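Local structure of CurD (Moorea producens 3L, 5KP7) at residues S191-L199 and V318-L328; Y218-C226 and D236-D246. The protein probably acts as a hydroxymethylglutaryl-CoA synthase-type condensing enzyme, and binds a 4'-phosphopantetheine arm. The protein carries 3 engineered substitutions. All coordinates share one frame; numbering follows the deposited sequence.

Interaction 1 (S191-L199 and V318-L328); sequences SSGAGAVAL and VGNIMGATLFL. With PNS (4'-phosphopantetheine), chain E.
Ser191 and Asn320 meet at the 4'-phosphopantetheine site, in the core of a thiolase-like fold, where the loop leading into central strand 195-202 runs past the loop leading into helix 325-336. Asn320 N donates to Ser191 O (2.8 Å), and Gly193 N donates back to Asn320 O. The two form a single beta bridge pairing Ser192 with Asn320. The cofactor uses this junction: its amide N36 donates to Ser191 OG at 2.9 Å, while one water joins Ser191 OG, Ser192 OG and Asn320 ND2 and bonds weakly to O40 of the cofactor. Both serine hydroxyls also bond to Ala188 O.

An Asx turn orients the amide of Asn320. With CG anti to the backbone N (chi1 -178°), OD1 accepts from Met322 N at 2.9 Å, the donor lying above the amide plane, and ND2 is left to serve the water.

Farther along, Gly193 CA approaches Val318 O at 3.4 Å in a CA-H...O contact, where a CB would collide with that oxygen. Ile321 CG2 lies against the Ala194 carbonyl carbon, 3.4 Å away. Val197 packs on the start of the helix and the turn before it, CG1 on Phe327 CB and CG2 near Ala324 CB. Beyond it, Leu199 CD1 sits over the centre of one face of the Phe327 ring, 3.7 Å from its centroid.

Interaction 2 (Y218-C226 and D236-D246); sequences YGYEVMDTC and DADLSLLSYLD. With PNS (4'-phosphopantetheine), chain E.
Asp224 and Ser240 make the central polar link here: Ser240 OG donates to Asp224 OD2 at 2.7 Å, reaching the carboxylate on its anti side and 33° out of its plane. The same OD2 also bonds to Tyr350 OH and Ser352 OG, and OD1 to Gly353 N, so the carboxylate is gripped at both oxygens. Ser240 OG lies 3.4 Å from S44 of the 4'-phosphopantetheine, which makes Asp224 a second-shell residue holding a pocket hydroxyl in place. Replacing Asp224 with an alanine would probably leave Ser240 OG without this acceptor and able to turn beside the sulfur, with Gly353 N losing its mate too.

One backbone bond, from Asp236 N to Asp224 O (2.8 Å), ties the loop to the start of the helix, where Asp236 is the N-cap and its OD1 bonds weakly to Leu239 N. About two turns further along the helix, Tyr220 OH and Ser243 OG share a hydrogen bond of 2.7 Å; Ser243 OG also bonds to Tyr350 OH, which reaches Asp224 as well.

Between these polar points, Val222 CG2 and Leu239 CD2 meet tip to tip at 4.1 Å, and Leu239 CG packs on Asp224 CB at 4.0 Å. Asp238 and Asp246 form salt bridges to basic side chains of another protein's chain. Helix 237-258 is thus held by the loop that follows strand 208-219, while its Leu241 and Tyr244 pack on helix 278-293.

In the fold
The centre of interaction 1 lies about 3 Å from that of the chain and the contact is almost wholly buried, whereas interaction 2, its centre about 19 Å from that of the chain, is only partly so and is also within reach of another protein's chain. Strands 195-202 and 208-219 follow one another and belong to the same mixed sheet, and interaction 2 is nested in the loop that interaction 1 closes. The two do not touch, their nearest atoms being about 8 Å apart, yet they meet the same cofactor at different points: interaction 1 binds its amide, and interaction 2 flanks its sulfur. Backbone bridging and apolar packing dominate in the core; hydroxyl and carboxylate bonds dominate farther out.

Interaction 1 (S191-L199 and V318-L328)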
loop_
_atom_site.group_PDB
_atom_site.type_symbol
_atom_site.label_atom_id
_atom_site.label_comp_id
_atom_site.label_asym_id
_atom_site.label_seq_id
_atom_site.Cartn_x
_atom_site.Cartn_y
_atom_site.Cartn_z
ATOM N N SER A 191 -9.721 1.619 5.928
ATOM C CA SER A 191 -8.479 1.137 5.387
ATOM C C SER A 191 -7.471 2.219 5.061
ATOM O O SER A 191 -6.327 1.907 4.827
ATOM C CB SER A 191 -8.729 0.272 4.142
ATOM O OG SER A 191 -9.469 0.955 3.160
ATOM N N SER A 192 -7.888 3.473 4.990
ATOM C CA SER A 192 -7.037 4.505 4.376
ATOM C C SER A 192 -6.182 5.197 5.456
ATOM O O SER A 192 -6.710 5.934 6.286
ATOM C CB SER A 192 -7.913 5.488 3.622
ATOM O OG SER A 192 -8.334 4.909 2.388
ATOM N N GLY A 193 -4.877 4.918 5.443
ATOM C CA GLY A 193 -3.955 5.425 6.446
ATOM C C GLY A 193 -3.160 6.636 5.952
ATOM O O GLY A 193 -3.533 7.330 5.000
ATOM N N ALA A 194 -2.031 6.842 6.598
ATOM C CA ALA A 194 -1.095 7.895 6.273
ATOM C C ALA A 194 0.320 7.391 6.583
ATOM O O ALA A 194 0.527 6.729 7.595
ATOM C CB ALA A 194 -1.388 9.109 7.103
ATOM N N GLY A 195 1.273 7.654 5.704
ATOM C CA GLY A 195 2.614 7.177 5.955
ATOM C C GLY A 195 3.536 7.557 4.837
ATOM O O GLY A 195 3.093 7.920 3.741
ATOM N N ALA A 196 4.831 7.457 5.114
ATOM C CA ALA A 196 5.838 7.668 4.086
ATOM C C ALA A 196 7.020 6.751 4.294
ATOM O O ALA A 196 7.370 6.389 5.427
ATOM C CB ALA A 196 6.299 9.113 4.096
ATOM N N VAL A 197 7.601 6.323 3.193
ATOM C CA VAL A 197 8.797 5.507 3.199
ATOM C C VAL A 197 9.808 6.121 2.256
ATOM O O VAL A 197 9.512 6.370 1.072
ATOM C CB VAL A 197 8.543 4.000 2.854
ATOM C CG1 VAL A 197 9.855 3.218 2.941
ATOM C CG2 VAL A 197 7.499 3.395 3.773
ATOM N N ALA A 198 11.012 6.354 2.781
ATOM C CA ALA A 198 12.117 6.927 2.006
ATOM C C ALA A 198 13.158 5.896 1.681
ATOM O O ALA A 198 13.560 5.112 2.566
ATOM C CB ALA A 198 12.763 8.058 2.783
ATOM N N LEU A 199 13.584 5.890 0.418
ATOM C CA LEU A 199 14.624 4.982 -0.080
ATOM C C LEU A 199 15.790 5.772 -0.635
ATOM O O LEU A 199 15.594 6.666 -1.485
ATOM C CB LEU A 199 14.107 4.094 -1.220
ATOM C CG LEU A 199 12.820 3.311 -0.992
ATOM C CD1 LEU A 199 12.478 2.462 -2.210
ATOM C CD2 LEU A 199 12.908 2.471 0.244
ATOM N N VAL A 318 -0.481 0.665 10.292
ATOM C CA VAL A 318 -0.588 1.954 9.602
ATOM C C VAL A 318 -1.783 2.041 8.661
ATOM O O VAL A 318 -2.285 3.156 8.397
ATOM C CB VAL A 318 0.738 2.218 8.850
ATOM C CG1 VAL A 318 0.709 3.498 8.132
ATOM C CG2 VAL A 318 1.888 2.295 9.831
ATOM N N GLY A 319 -2.239 0.918 8.129
ATOM C CA GLY A 319 -3.329 0.907 7.137
ATOM C C GLY A 319 -2.771 1.024 5.732
ATOM O O GLY A 319 -1.560 0.872 5.508
ATOM N N ASN A 320 -3.632 1.284 4.757
ATOM C CA ASN A 320 -3.155 1.444 3.388
ATOM C C ASN A 320 -2.518 2.842 3.293
ATOM O O ASN A 320 -3.221 3.850 3.491
ATOM C CB ASN A 320 -4.364 1.367 2.447
ATOM C CG ASN A 320 -4.004 1.478 0.983
ATOM O OD1 ASN A 320 -2.846 1.568 0.605
ATOM N ND2 ASN A 320 -5.021 1.394 0.146
ATOM N N ILE A 321 -1.222 2.887 2.984
ATOM C CA ILE A 321 -0.506 4.149 2.793
ATOM C C ILE A 321 -0.134 4.330 1.311
ATOM O O ILE A 321 0.824 5.003 0.974
ATOM C CB ILE A 321 0.662 4.329 3.770
ATOM C CG1 ILE A 321 1.714 3.226 3.678
ATOM C CG2 ILE A 321 0.102 4.356 5.176
ATOM C CD1 ILE A 321 3.030 3.514 4.413
ATOM N N MET A 322 -1.004 3.795 0.463
ATOM C CA MET A 322 -0.989 4.007 -0.982
ATOM C C MET A 322 0.323 3.647 -1.599
ATOM O O MET A 322 0.771 2.529 -1.418
ATOM C CB MET A 322 -1.432 5.441 -1.355
ATOM C CG MET A 322 -2.674 5.924 -0.723
ATOM S SD MET A 322 -4.001 4.856 -1.089
ATOM C CE MET A 322 -4.754 4.965 0.530
ATOM N N GLY A 323 1.005 4.575 -2.263
ATOM C CA GLY A 323 2.239 4.222 -2.959
ATOM C C GLY A 323 3.416 3.793 -2.111
ATOM O O GLY A 323 4.368 3.246 -2.653
ATOM N N ALA A 324 3.366 4.051 -0.796
ATOM C CA ALA A 324 4.396 3.641 0.139
ATOM C C ALA A 324 4.164 2.220 0.731
ATOM O O ALA A 324 5.053 1.680 1.389
ATOM C CB ALA A 324 4.472 4.639 1.284
ATOM N N THR A 325 2.985 1.640 0.530
ATOM C CA THR A 325 2.625 0.440 1.292
ATOM C C THR A 325 3.538 -0.731 0.981
ATOM O O THR A 325 3.985 -1.440 1.896
ATOM C CB THR A 325 1.160 0.030 1.084
ATOM O OG1 THR A 325 0.319 1.167 1.290
ATOM C CG2 THR A 325 0.777 -1.073 2.057
ATOM N N LEU A 326 3.822 -0.976 -0.288
ATOM C CA LEU A 326 4.747 -2.093 -0.636
ATOM C C LEU A 326 6.144 -1.929 0.005
ATOM O O LEU A 326 6.780 -2.903 0.406
ATOM C CB LEU A 326 4.864 -2.231 -2.175
ATOM C CG LEU A 326 5.905 -3.207 -2.703
ATOM C CD1 LEU A 326 5.576 -4.621 -2.260
ATOM C CD2 LEU A 326 5.917 -3.154 -4.236
ATOM N N PHE A 327 6.628 -0.686 0.095
ATOM C CA PHE A 327 7.920 -0.437 0.714
ATOM C C PHE A 327 7.861 -0.661 2.210
ATOM O O PHE A 327 8.820 -1.191 2.790
ATOM C CB PHE A 327 8.446 0.965 0.393
ATOM C CG PHE A 327 8.679 1.216 -1.088
ATOM C CD1 PHE A 327 8.951 0.183 -1.966
ATOM C CD2 PHE A 327 8.641 2.504 -1.569
ATOM C CE1 PHE A 327 9.158 0.421 -3.327
ATOM C CE2 PHE A 327 8.873 2.756 -2.926
ATOM C CZ PHE A 327 9.135 1.701 -3.791
ATOM N N LEU A 328 6.730 -0.332 2.820
ATOM C CA LEU A 328 6.556 -0.645 4.227
ATOM C C LEU A 328 6.510 -2.169 4.435
ATOM O O LEU A 328 7.053 -2.690 5.408
ATOM C CB LEU A 328 5.294 -0.005 4.791
ATOM C CG LEU A 328 5.089 -0.252 6.299
ATOM C CD1 LEU A 328 6.284 0.197 7.118
ATOM C CD2 LEU A 328 3.794 0.364 6.750
HETATM O O23 PNS E . -15.096 -6.467 3.444
HETATM P P24 PNS E . -15.472 -5.454 2.388
HETATM O O26 PNS E . -16.913 -5.011 2.263
HETATM O O27 PNS E . -14.648 -4.071 2.630
HETATM C C28 PNS E . -13.248 -4.062 2.871
HETATM C C29 PNS E . -12.865 -2.991 3.893
HETATM C C30 PNS E . -11.367 -2.761 4.024
HETATM C C31 PNS E . -13.969 -2.506 4.866
HETATM C C32 PNS E . -13.146 -1.667 3.010
HETATM O O33 PNS E . -12.859 -0.439 3.736
HETATM C C34 PNS E . -12.456 -1.468 1.676
HETATM O O35 PNS E . -12.899 -1.995 0.660
HETATM N N36 PNS E . -11.315 -0.779 1.698
HETATM C C37 PNS E . -10.310 -0.928 0.668
HETATM C C38 PNS E . -10.531 -0.094 -0.568
HETATM C C39 PNS E . -9.349 -0.438 -1.444
HETATM O O40 PNS E . -8.328 0.235 -1.374
HETATM N N41 PNS E . -9.485 -1.511 -2.230
HETATM C C42 PNS E . -8.400 -1.921 -3.092
HETATM C C43 PNS E . -8.611 -3.299 -3.681
HETATM S S44 PNS E . -7.208 -3.556 -4.784
HETATM O O HOH W 1 -7.838 2.178 1.286
#

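Interaction 2 (Y218-C226 and D236-D246)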
loop_
_atom_site.group_PDB
_atom_site.type_symbol
_atom_site.label_atom_id
_atom_site.label_comp_id
_atom_site.label_asym_id
_atom_site.label_seq_id
_atom_site.Cartn_x
_atom_site.Cartn_y
_atom_site.Cartn_z
ATOM N N TYR A 218 2.328 -4.961 -16.016
ATOM C CA TYR A 218 1.044 -5.183 -16.679
ATOM C C TYR A 218 0.079 -4.081 -16.259
ATOM O O TYR A 218 -0.101 -3.793 -15.076
ATOM C CB TYR A 218 0.512 -6.568 -16.284
ATOM C CG TYR A 218 -0.690 -7.043 -17.043
ATOM C CD1 TYR A 218 -0.562 -7.617 -18.306
ATOM C CD2 TYR A 218 -1.965 -6.944 -16.490
ATOM C CE1 TYR A 218 -1.681 -8.061 -19.003
ATOM C CE2 TYR A 218 -3.071 -7.418 -17.167
ATOM C CZ TYR A 218 -2.928 -7.961 -18.409
ATOM O OH TYR A 218 -4.060 -8.442 -19.052
ATOM N N GLY A 219 -0.593 -3.478 -17.233
ATOM C CA GLY A 219 -1.539 -2.440 -16.928
ATOM C C GLY A 219 -2.466 -2.194 -18.109
ATOM O O GLY A 219 -2.204 -2.637 -19.241
ATOM N N TYR A 220 -3.553 -1.498 -17.813
ATOM C CA TYR A 220 -4.610 -1.206 -18.761
ATOM C C TYR A 220 -5.526 -0.179 -18.104
ATOM O O TYR A 220 -5.539 -0.060 -16.871
ATOM C CB TYR A 220 -5.387 -2.473 -19.155
ATOM C CG TYR A 220 -5.853 -3.247 -17.950
ATOM C CD1 TYR A 220 -5.031 -4.181 -17.365
ATOM C CD2 TYR A 220 -7.106 -3.010 -17.374
ATOM C CE1 TYR A 220 -5.418 -4.857 -16.222
ATOM C CE2 TYR A 220 -7.501 -3.696 -16.216
ATOM C CZ TYR A 220 -6.651 -4.608 -15.656
ATOM O OH TYR A 220 -6.987 -5.363 -14.515
ATOM N N GLU A 221 -6.282 0.561 -18.919
ATOM C CA GLU A 221 -7.202 1.541 -18.354
ATOM C C GLU A 221 -8.445 0.847 -17.754
ATOM O O GLU A 221 -9.131 0.064 -18.430
ATOM C CB GLU A 221 -7.623 2.575 -19.393
ATOM C CG GLU A 221 -8.241 3.825 -18.807
ATOM C CD GLU A 221 -9.705 3.678 -18.453
ATOM O OE1 GLU A 221 -10.502 3.293 -19.340
ATOM O OE2 GLU A 221 -10.079 3.972 -17.303
ATOM N N VAL A 222 -8.710 1.137 -16.490
ATOM C CA VAL A 222 -9.875 0.585 -15.763
ATOM C C VAL A 222 -10.316 1.593 -14.696
ATOM O O VAL A 222 -9.469 2.227 -14.059
ATOM C CB VAL A 222 -9.540 -0.789 -15.159
ATOM C CG1 VAL A 222 -8.371 -0.718 -14.195
ATOM C CG2 VAL A 222 -10.763 -1.447 -14.481
ATOM N N MET A 223 -11.624 1.733 -14.506
ATOM C CA MET A 223 -12.138 2.666 -13.492
ATOM C C MET A 223 -12.401 1.983 -12.167
ATOM O O MET A 223 -13.514 2.049 -11.624
ATOM C CB MET A 223 -13.412 3.346 -14.029
ATOM C CG MET A 223 -13.108 4.292 -15.166
ATOM S SD MET A 223 -12.110 5.709 -14.751
ATOM C CE MET A 223 -13.127 6.569 -13.550
ATOM N N ASP A 224 -11.377 1.339 -11.611
ATOM C CA ASP A 224 -11.558 0.631 -10.360
ATOM C C ASP A 224 -11.631 1.554 -9.172
ATOM O O ASP A 224 -12.594 1.503 -8.386
ATOM C CB ASP A 224 -10.567 -0.513 -10.165
ATOM C CG ASP A 224 -9.114 -0.113 -10.177
ATOM O OD1 ASP A 224 -8.697 0.790 -10.937
ATOM O OD2 ASP A 224 -8.359 -0.818 -9.455
ATOM N N THR A 225 -10.653 2.407 -9.030
ATOM C CA THR A 225 -10.790 3.525 -8.107
ATOM C C THR A 225 -10.059 4.675 -8.740
ATOM O O THR A 225 -9.168 4.455 -9.568
ATOM C CB THR A 225 -10.185 3.298 -6.711
ATOM O OG1 THR A 225 -8.787 3.429 -6.752
ATOM C CG2 THR A 225 -10.543 1.968 -6.080
ATOM N N CYS A 226 -10.428 5.885 -8.336
ATOM C CA CYS A 226 -9.736 7.080 -8.852
ATOM C C CYS A 226 -9.914 8.196 -7.819
ATOM O O CYS A 226 -10.556 8.000 -6.789
ATOM C CB CYS A 226 -10.293 7.467 -10.224
ATOM S SG CYS A 226 -12.032 7.853 -10.198
ATOM N N ASP A 236 -15.176 1.451 -7.259
ATOM C CA ASP A 236 -15.832 0.190 -6.978
ATOM C C ASP A 236 -14.739 -0.720 -6.446
ATOM O O ASP A 236 -13.942 -1.248 -7.212
ATOM C CB ASP A 236 -16.414 -0.368 -8.270
ATOM C CG ASP A 236 -17.080 -1.716 -8.078
ATOM O OD1 ASP A 236 -16.896 -2.366 -7.043
ATOM O OD2 ASP A 236 -17.800 -2.137 -8.989
ATOM N N ALA A 237 -14.690 -0.870 -5.134
ATOM C CA ALA A 237 -13.675 -1.689 -4.504
ATOM C C ALA A 237 -13.721 -3.165 -4.941
ATOM O O ALA A 237 -12.681 -3.811 -4.988
ATOM C CB ALA A 237 -13.800 -1.600 -3.000
ATOM N N ASP A 238 -14.907 -3.687 -5.252
ATOM C CA ASP A 238 -15.014 -5.042 -5.770
ATOM C C ASP A 238 -14.258 -5.227 -7.134
ATOM O O ASP A 238 -13.510 -6.202 -7.349
ATOM C CB ASP A 238 -16.480 -5.450 -5.894
ATOM C CG ASP A 238 -17.125 -5.796 -4.535
ATOM O OD1 ASP A 238 -16.914 -5.091 -3.513
ATOM O OD2 ASP A 238 -17.813 -6.809 -4.471
ATOM N N LEU A 239 -14.485 -4.301 -8.051
ATOM C CA LEU A 239 -13.761 -4.257 -9.307
ATOM C C LEU A 239 -12.264 -4.127 -9.040
ATOM O O LEU A 239 -11.446 -4.736 -9.721
ATOM C CB LEU A 239 -14.267 -3.083 -10.176
ATOM C CG LEU A 239 -13.556 -2.819 -11.492
ATOM C CD1 LEU A 239 -13.488 -4.035 -12.402
ATOM C CD2 LEU A 239 -14.229 -1.666 -12.220
ATOM N N SER A 240 -11.903 -3.270 -8.085
ATOM C CA SER A 240 -10.496 -3.080 -7.776
ATOM C C SER A 240 -9.833 -4.370 -7.303
ATOM O O SER A 240 -8.730 -4.697 -7.760
ATOM C CB SER A 240 -10.268 -1.939 -6.790
ATOM O OG SER A 240 -8.894 -1.525 -6.914
ATOM N N LEU A 241 -10.512 -5.122 -6.454
ATOM C CA LEU A 241 -9.938 -6.407 -6.006
ATOM C C LEU A 241 -9.751 -7.386 -7.173
ATOM O O LEU A 241 -8.714 -8.011 -7.312
ATOM C CB LEU A 241 -10.807 -7.005 -4.903
ATOM C CG LEU A 241 -10.319 -8.338 -4.340
ATOM C CD1 LEU A 241 -8.832 -8.341 -4.077
ATOM C CD2 LEU A 241 -11.123 -8.665 -3.086
ATOM N N LEU A 242 -10.764 -7.500 -8.035
ATOM C CA LEU A 242 -10.629 -8.370 -9.211
ATOM C C LEU A 242 -9.490 -7.930 -10.143
ATOM O O LEU A 242 -8.773 -8.760 -10.691
ATOM C CB LEU A 242 -11.969 -8.484 -9.973
ATOM C CG LEU A 242 -13.123 -9.053 -9.143
ATOM C CD1 LEU A 242 -14.475 -8.778 -9.815
ATOM C CD2 LEU A 242 -12.963 -10.524 -8.860
ATOM N N SER A 243 -9.325 -6.622 -10.310
ATOM C CA SER A 243 -8.271 -6.089 -11.140
ATOM C C SER A 243 -6.867 -6.355 -10.527
ATOM O O SER A 243 -5.937 -6.760 -11.222
ATOM C CB SER A 243 -8.498 -4.584 -11.348
ATOM O OG SER A 243 -7.514 -4.038 -12.201
ATOM N N TYR A 244 -6.748 -6.160 -9.219
ATOM C CA TYR A 244 -5.529 -6.514 -8.477
ATOM C C TYR A 244 -5.151 -7.984 -8.719
ATOM O O TYR A 244 -3.997 -8.315 -8.994
ATOM C CB TYR A 244 -5.746 -6.256 -7.003
ATOM C CG TYR A 244 -4.561 -6.505 -6.064
ATOM C CD1 TYR A 244 -4.140 -7.782 -5.755
ATOM C CD2 TYR A 244 -3.915 -5.455 -5.439
ATOM C CE1 TYR A 244 -3.102 -8.000 -4.873
ATOM C CE2 TYR A 244 -2.853 -5.669 -4.554
ATOM C CZ TYR A 244 -2.461 -6.955 -4.275
ATOM O OH TYR A 244 -1.437 -7.207 -3.393
ATOM N N LEU A 245 -6.134 -8.873 -8.605
ATOM C CA LEU A 245 -5.895 -10.298 -8.813
ATOM C C LEU A 245 -5.463 -10.621 -10.242
ATOM O O LEU A 245 -4.526 -11.390 -10.442
ATOM C CB LEU A 245 -7.152 -11.095 -8.439
ATOM C CG LEU A 245 -7.464 -11.118 -6.942
ATOM C CD1 LEU A 245 -8.907 -11.530 -6.675
ATOM C CD2 LEU A 245 -6.517 -12.041 -6.226
ATOM N N ASP A 246 -6.121 -10.014 -11.225
ATOM C CA ASP A 246 -5.714 -10.140 -12.628
ATOM C C ASP A 246 -4.259 -9.675 -12.828
ATOM O O ASP A 246 -3.491 -10.331 -13.494
ATOM C CB ASP A 246 -6.622 -9.376 -13.579
ATOM C CG ASP A 246 -7.971 -10.035 -13.826
ATOM O OD1 ASP A 246 -8.126 -11.268 -13.588
ATOM O OD2 ASP A 246 -8.875 -9.313 -14.335
HETATM O O23 PNS E . -15.096 -6.467 3.444
HETATM P P24 PNS E . -15.472 -5.454 2.388
HETATM O O26 PNS E . -16.913 -5.011 2.263
HETATM O O27 PNS E . -14.648 -4.071 2.630
HETATM C C28 PNS E . -13.248 -4.062 2.871
HETATM C C29 PNS E . -12.865 -2.991 3.893
HETATM C C30 PNS E . -11.367 -2.761 4.024
HETATM C C31 PNS E . -13.969 -2.506 4.866
HETATM C C32 PNS E . -13.146 -1.667 3.010
HETATM O O33 PNS E . -12.859 -0.439 3.736
HETATM C C34 PNS E . -12.456 -1.468 1.676
HETATM O O35 PNS E . -12.899 -1.995 0.660
HETATM N N36 PNS E . -11.315 -0.779 1.698
HETATM C C37 PNS E . -10.310 -0.928 0.668
HETATM C C38 PNS E . -10.531 -0.094 -0.568
HETATM C C39 PNS E . -9.349 -0.438 -1.444
HETATM O O40 PNS E . -8.328 0.235 -1.374
HETATM N N41 PNS E . -9.485 -1.511 -2.230
HETATM C C42 PNS E . -8.400 -1.921 -3.092
HETATM C C43 PNS E . -8.611 -3.299 -3.681
HETATM S S44 PNS E . -7.208 -3.556 -4.784
HETATM O O HOH W 2 -7.983 -7.527 -15.951
#